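Local structure of beta subunit of a putative Aromatic-ring-hydroxylating dioxygenase (Novosphingobium aromaticivorans DSM 12444, 3EBY) at residues A[37-50]-A[142-155]. The protein is probably the beta subunit of an aromatic-ring-hydroxylating dioxygenase, a multisubunit enzyme class that adds dioxygen to aromatic rings. Residues are numbered along the deposited sequence; the frame is centred on the assembly and turned at random. Where two conformers were deposited one is given.
Sequences TLFVDDCLYQVIAR and RLKSRTCIYDTLRI
Arg50 meets Asp151 side-on: NE binds OD1 at 2.8 Å from above the carboxylate plane, while NH2 reaches OD2 at 3.3 Å, nearly straight at 173°. Arginine suits this place because NH1 remains to donate to Asp28 O of the second subunit. Leading up to this salt bridge, strands 43-49 and 145-150 run parallel, joined by alternating main-chain bonds from Leu44 N to Arg50 N. Tyr150 suits the strand end because its flat ring receives Ala49 CA over one face and Ile155 CD1 over the other. Cysteine provides a small sulfur: Cys148 SG lies obliquely beside the Tyr45 ring, 3.7 Å from Tyr45 CE1. On the opposite face of the sheet, Gln46 NE2 donates to Thr147 OG1 (3.0 Å) within its amide plane; Gln46 CG, between its own backbone N and carbonyl carbon (chi1 69°), starts an extended chain alongside the threonine. At the corner, long Lys144 bends at chi2, bringing NZ 2.8 Å from Asp42 O. The sheet, with 43-49 between 60-64 and 142-150, is consistent with the family's NTF2-like fold. With an alanine replacing Arg50, Asp151 would probably lose its main countercharge and Asp28 O its NH1 donor. One guanidinium thus serves both, consistent with a tie between strand end and subunit interface.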
loop_
_atom_site.group_PDB
_atom_site.type_symbol
_atom_site.label_atom_id
_atom_site.label_comp_id
_atom_site.label_asym_id
_atom_site.label_seq_id
_atom_site.Cartn_x
_atom_site.Cartn_y
_atom_site.Cartn_z
ATOM N N THR A 37 22.477 7.481 -3.446
ATOM C CA THR A 37 22.412 8.832 -2.855
ATOM C C THR A 37 21.426 8.954 -1.684
ATOM O O THR A 37 21.473 9.935 -0.914
ATOM C CB THR A 37 22.064 9.932 -3.914
ATOM O OG1 THR A 37 20.670 9.915 -4.229
ATOM C CG2 THR A 37 22.938 9.786 -5.189
ATOM N N LEU A 38 20.544 7.975 -1.549
ATOM C CA LEU A 38 19.509 7.956 -0.488
ATOM C C LEU A 38 20.074 7.455 0.849
ATOM O O LEU A 38 19.382 7.435 1.862
ATOM C CB LEU A 38 18.327 7.084 -0.918
ATOM C CG LEU A 38 17.746 7.435 -2.296
ATOM C CD1 LEU A 38 16.540 6.544 -2.653
ATOM C CD2 LEU A 38 17.339 8.936 -2.323
ATOM N N PHE A 39 21.329 7.042 0.821
ATOM C CA PHE A 39 22.036 6.533 2.008
ATOM C C PHE A 39 23.173 7.486 2.418
ATOM O O PHE A 39 23.679 8.268 1.602
ATOM C CB PHE A 39 22.667 5.170 1.699
ATOM C CG PHE A 39 21.671 4.074 1.376
ATOM C CD1 PHE A 39 21.131 3.956 0.107
ATOM C CD2 PHE A 39 21.397 3.071 2.325
ATOM C CE1 PHE A 39 20.175 2.944 -0.168
ATOM C CE2 PHE A 39 20.524 2.019 2.025
ATOM C CZ PHE A 39 19.932 1.960 0.768
ATOM N N VAL A 40 23.577 7.425 3.687
ATOM C CA VAL A 40 24.806 8.104 4.117
ATOM C C VAL A 40 25.987 7.310 3.544
ATOM O O VAL A 40 25.800 6.158 3.111
ATOM C CB VAL A 40 24.934 8.179 5.651
ATOM C CG1 VAL A 40 23.685 8.841 6.260
ATOM C CG2 VAL A 40 25.222 6.763 6.296
ATOM N N ASP A 41 27.187 7.874 3.592
ATOM C CA ASP A 41 28.382 7.198 3.012
ATOM C C ASP A 41 28.722 5.912 3.794
ATOM O O ASP A 41 28.995 4.856 3.192
ATOM C CB ASP A 41 29.601 8.115 3.012
ATOM C CG ASP A 41 29.511 9.251 1.973
ATOM O OD1 ASP A 41 28.497 9.350 1.261
ATOM O OD2 ASP A 41 30.440 10.098 1.961
ATOM N N ASP A 42 28.717 6.014 5.124
ATOM C CA ASP A 42 29.079 4.889 6.016
ATOM C C ASP A 42 27.795 4.152 6.453
ATOM O O ASP A 42 27.362 4.227 7.601
ATOM C CB ASP A 42 29.846 5.429 7.217
ATOM C CG ASP A 42 30.301 4.331 8.180
ATOM O OD1 ASP A 42 30.318 3.142 7.791
ATOM O OD2 ASP A 42 30.575 4.678 9.341
ATOM N N CYS A 43 27.192 3.482 5.494
ATOM C CA CYS A 43 25.862 2.905 5.646
ATOM C C CYS A 43 25.922 1.379 5.698
ATOM O O CYS A 43 26.987 0.769 5.451
ATOM C CB CYS A 43 25.009 3.323 4.454
ATOM S SG CYS A 43 25.636 2.731 2.827
ATOM N N LEU A 44 24.753 0.778 5.932
ATOM C CA LEU A 44 24.573 -0.664 5.838
ATOM C C LEU A 44 23.231 -0.962 5.129
ATOM O O LEU A 44 22.204 -0.397 5.484
ATOM C CB LEU A 44 24.602 -1.309 7.224
ATOM C CG LEU A 44 24.385 -2.842 7.234
ATOM C CD1 LEU A 44 25.591 -3.558 6.596
ATOM C CD2 LEU A 44 24.153 -3.346 8.641
ATOM N N TYR A 45 23.305 -1.714 4.042
ATOM C CA TYR A 45 22.127 -2.192 3.336
ATOM C C TYR A 45 22.232 -3.705 3.251
ATOM O O TYR A 45 23.227 -4.231 2.749
ATOM C CB TYR A 45 22.051 -1.602 1.920
ATOM C CG TYR A 45 20.900 -2.153 1.099
ATOM C CD1 TYR A 45 19.602 -1.708 1.310
ATOM C CD2 TYR A 45 21.102 -3.159 0.162
ATOM C CE1 TYR A 45 18.513 -2.232 0.566
ATOM C CE2 TYR A 45 20.035 -3.689 -0.588
ATOM C CZ TYR A 45 18.762 -3.200 -0.415
ATOM O OH TYR A 45 17.726 -3.749 -1.160
ATOM N N GLN A 46 21.196 -4.396 3.691
ATOM C CA GLN A 46 21.184 -5.837 3.577
ATOM C C GLN A 46 19.788 -6.382 3.347
ATOM O O GLN A 46 18.762 -5.734 3.674
ATOM C CB GLN A 46 21.845 -6.485 4.798
ATOM C CG GLN A 46 21.098 -6.364 6.077
ATOM C CD GLN A 46 21.946 -6.776 7.296
ATOM O OE1 GLN A 46 23.000 -7.430 7.159
ATOM N NE2 GLN A 46 21.501 -6.380 8.473
ATOM N N VAL A 47 19.755 -7.565 2.748
ATOM C CA VAL A 47 18.516 -8.259 2.415
ATOM C C VAL A 47 18.661 -9.681 3.026
ATOM O O VAL A 47 19.580 -10.443 2.655
ATOM C CB VAL A 47 18.295 -8.305 0.875
ATOM C CG1 VAL A 47 17.040 -9.142 0.541
ATOM C CG2 VAL A 47 18.179 -6.838 0.282
ATOM N N ILE A 48 17.814 -9.982 4.012
ATOM C CA ILE A 48 17.950 -11.189 4.822
ATOM C C ILE A 48 16.611 -11.857 5.024
ATOM O O ILE A 48 15.587 -11.183 5.188
ATOM C CB ILE A 48 18.552 -10.874 6.213
ATOM C CG1 ILE A 48 17.889 -9.632 6.818
ATOM C CG2 ILE A 48 20.032 -10.653 6.099
ATOM C CD1 ILE A 48 17.978 -9.573 8.347
ATOM N N ALA A 49 16.604 -13.185 4.961
ATOM C CA ALA A 49 15.352 -13.963 5.158
ATOM C C ALA A 49 14.840 -13.837 6.591
ATOM O O ALA A 49 15.632 -13.782 7.533
ATOM C CB ALA A 49 15.599 -15.438 4.805
ATOM N N ARG A 50 13.510 -13.767 6.757
ATOM C CA ARG A 50 12.893 -13.623 8.088
ATOM C C ARG A 50 13.465 -14.656 9.082
ATOM O O ARG A 50 13.793 -14.325 10.220
ATOM C CB ARG A 50 11.369 -13.795 7.987
ATOM C CG ARG A 50 10.617 -13.519 9.307
ATOM C CD ARG A 50 9.182 -14.084 9.302
ATOM N NE ARG A 50 8.206 -13.311 8.511
ATOM C CZ ARG A 50 7.164 -12.638 9.026
ATOM N NH1 ARG A 50 7.016 -12.507 10.350
ATOM N NH2 ARG A 50 6.306 -12.035 8.218
ATOM N N ARG A 142 18.302 10.612 5.151
ATOM C CA ARG A 142 19.116 9.579 4.519
ATOM C C ARG A 142 19.156 8.337 5.425
ATOM O O ARG A 142 19.099 8.463 6.667
ATOM C CB ARG A 142 20.547 10.098 4.259
ATOM C CG ARG A 142 20.650 11.228 3.197
ATOM C CD ARG A 142 22.073 11.371 2.675
ATOM N NE ARG A 142 22.952 11.821 3.741
ATOM C CZ ARG A 142 24.275 11.863 3.686
ATOM N NH1 ARG A 142 24.929 11.515 2.584
ATOM N NH2 ARG A 142 24.950 12.251 4.762
ATOM N N LEU A 143 19.274 7.163 4.799
ATOM C CA LEU A 143 19.398 5.902 5.515
ATOM C C LEU A 143 20.818 5.713 6.051
ATOM O O LEU A 143 21.789 5.801 5.306
ATOM C CB LEU A 143 19.047 4.724 4.614
ATOM C CG LEU A 143 17.565 4.485 4.304
ATOM C CD1 LEU A 143 17.382 3.466 3.132
ATOM C CD2 LEU A 143 16.822 4.040 5.585
ATOM N N LYS A 144 20.911 5.539 7.364
ATOM C CA LYS A 144 22.134 5.004 8.011
ATOM C C LYS A 144 22.191 3.467 7.814
ATOM O O LYS A 144 23.252 2.883 7.473
ATOM C CB LYS A 144 22.139 5.353 9.495
ATOM C CG LYS A 144 23.336 4.788 10.275
ATOM C CD LYS A 144 24.656 5.275 9.731
ATOM C CE LYS A 144 25.824 4.889 10.647
ATOM N NZ LYS A 144 27.100 5.444 10.113
ATOM N N SER A 145 21.064 2.809 8.047
ATOM C CA SER A 145 20.972 1.373 7.785
ATOM C C SER A 145 19.570 0.953 7.390
ATOM O O SER A 145 18.571 1.446 7.932
ATOM C CB SER A 145 21.428 0.556 8.997
ATOM O OG SER A 145 20.534 0.688 10.087
ATOM N N ARG A 146 19.512 0.037 6.438
ATOM C CA ARG A 146 18.224 -0.601 5.995
ATOM C C ARG A 146 18.441 -2.089 5.866
ATOM O O ARG A 146 19.327 -2.563 5.103
ATOM C CB ARG A 146 17.732 -0.001 4.678
ATOM C CG ARG A 146 16.644 -0.825 3.928
ATOM C CD ARG A 146 15.789 0.043 2.973
ATOM N NE ARG A 146 14.825 0.857 3.744
ATOM C CZ ARG A 146 13.930 1.684 3.209
ATOM N NH1 ARG A 146 13.811 1.798 1.885
ATOM N NH2 ARG A 146 13.080 2.323 3.989
ATOM N N THR A 147 17.621 -2.830 6.593
ATOM C CA THR A 147 17.578 -4.260 6.499
ATOM C C THR A 147 16.201 -4.650 5.938
ATOM O O THR A 147 15.181 -4.261 6.476
ATOM C CB THR A 147 17.779 -4.922 7.884
ATOM O OG1 THR A 147 19.068 -4.574 8.424
ATOM C CG2 THR A 147 17.654 -6.444 7.778
ATOM N N CYS A 148 16.210 -5.353 4.812
ATOM C CA CYS A 148 14.981 -5.832 4.183
ATOM C C CYS A 148 14.774 -7.259 4.624
ATOM O O CYS A 148 15.524 -8.167 4.205
ATOM C CB CYS A 148 15.117 -5.781 2.649
ATOM S SG CYS A 148 15.660 -4.182 1.969
ATOM N N ILE A 149 13.876 -7.442 5.592
ATOM C CA ILE A 149 13.611 -8.770 6.174
ATOM C C ILE A 149 12.454 -9.443 5.395
ATOM O O ILE A 149 11.294 -8.981 5.462
ATOM C CB ILE A 149 13.229 -8.666 7.693
ATOM C CG1 ILE A 149 14.311 -7.925 8.489
ATOM C CG2 ILE A 149 12.979 -10.093 8.272
ATOM C CD1 ILE A 149 14.038 -7.827 9.988
ATOM N N TYR A 150 12.777 -10.459 4.584
ATOM C CA TYR A 150 11.840 -10.920 3.567
ATOM C C TYR A 150 11.300 -12.340 3.780
ATOM O O TYR A 150 11.952 -13.205 4.409
ATOM C CB TYR A 150 12.435 -10.762 2.152
ATOM C CG TYR A 150 13.549 -11.773 1.840
ATOM C CD1 TYR A 150 13.252 -13.013 1.299
ATOM C CD2 TYR A 150 14.884 -11.475 2.106
ATOM C CE1 TYR A 150 14.266 -13.937 1.017
ATOM C CE2 TYR A 150 15.907 -12.403 1.821
ATOM C CZ TYR A 150 15.583 -13.629 1.314
ATOM O OH TYR A 150 16.596 -14.540 1.019
ATOM N N ASP A 151 10.089 -12.545 3.276
ATOM C CA ASP A 151 9.354 -13.794 3.442
ATOM C C ASP A 151 9.543 -14.753 2.249
ATOM O O ASP A 151 9.699 -15.946 2.441
ATOM C CB ASP A 151 7.851 -13.484 3.626
ATOM C CG ASP A 151 7.570 -12.718 4.890
ATOM O OD1 ASP A 151 8.461 -12.721 5.783
ATOM O OD2 ASP A 151 6.501 -12.065 4.954
ATOM N N THR A 152 9.572 -14.194 1.042
ATOM C CA THR A 152 9.510 -14.950 -0.212
ATOM C C THR A 152 10.835 -15.680 -0.485
ATOM O O THR A 152 11.887 -15.050 -0.542
ATOM C CB THR A 152 9.199 -14.011 -1.383
ATOM O OG1 THR A 152 8.153 -13.088 -0.997
ATOM C CG2 THR A 152 8.767 -14.801 -2.646
ATOM N N LEU A 153 10.756 -16.990 -0.715
ATOM C CA LEU A 153 11.964 -17.867 -0.782
ATOM C C LEU A 153 12.870 -17.541 -1.969
ATOM O O LEU A 153 14.086 -17.338 -1.816
ATOM C CB LEU A 153 11.529 -19.340 -0.893
ATOM C CG LEU A 153 12.625 -20.413 -1.072
ATOM C CD1 LEU A 153 13.659 -20.336 0.042
ATOM C CD2 LEU A 153 12.001 -21.807 -1.133
ATOM N N ARG A 154 12.286 -17.558 -3.160
ATOM C CA ARG A 154 13.061 -17.366 -4.361
ATOM C C ARG A 154 13.313 -15.885 -4.511
ATOM O O ARG A 154 12.451 -15.078 -4.205
ATOM C CB ARG A 154 12.337 -17.939 -5.570
ATOM C CG ARG A 154 12.294 -19.481 -5.594
ATOM C CD ARG A 154 13.647 -20.109 -6.087
ATOM N NE ARG A 154 14.650 -20.227 -5.016
ATOM C CZ ARG A 154 14.745 -21.258 -4.172
ATOM N NH1 ARG A 154 13.930 -22.301 -4.286
ATOM N NH2 ARG A 154 15.675 -21.253 -3.218
ATOM N N ILE A 155 14.574 -15.549 -4.703
ATOM C CA ILE A 155 14.982 -14.181 -4.887
ATOM C C ILE A 155 16.151 -14.252 -5.865
ATOM O O ILE A 155 16.865 -15.273 -5.908
ATOM C CB ILE A 155 15.398 -13.543 -3.540
ATOM C CG1 ILE A 155 15.624 -12.032 -3.673
ATOM C CG2 ILE A 155 16.647 -14.226 -2.962
ATOM C CD1 ILE A 155 15.832 -11.346 -2.348
HETATM O O HOH W 1 23.861 11.114 -0.078
HETATM O O HOH W 2 28.701 3.347 11.842
#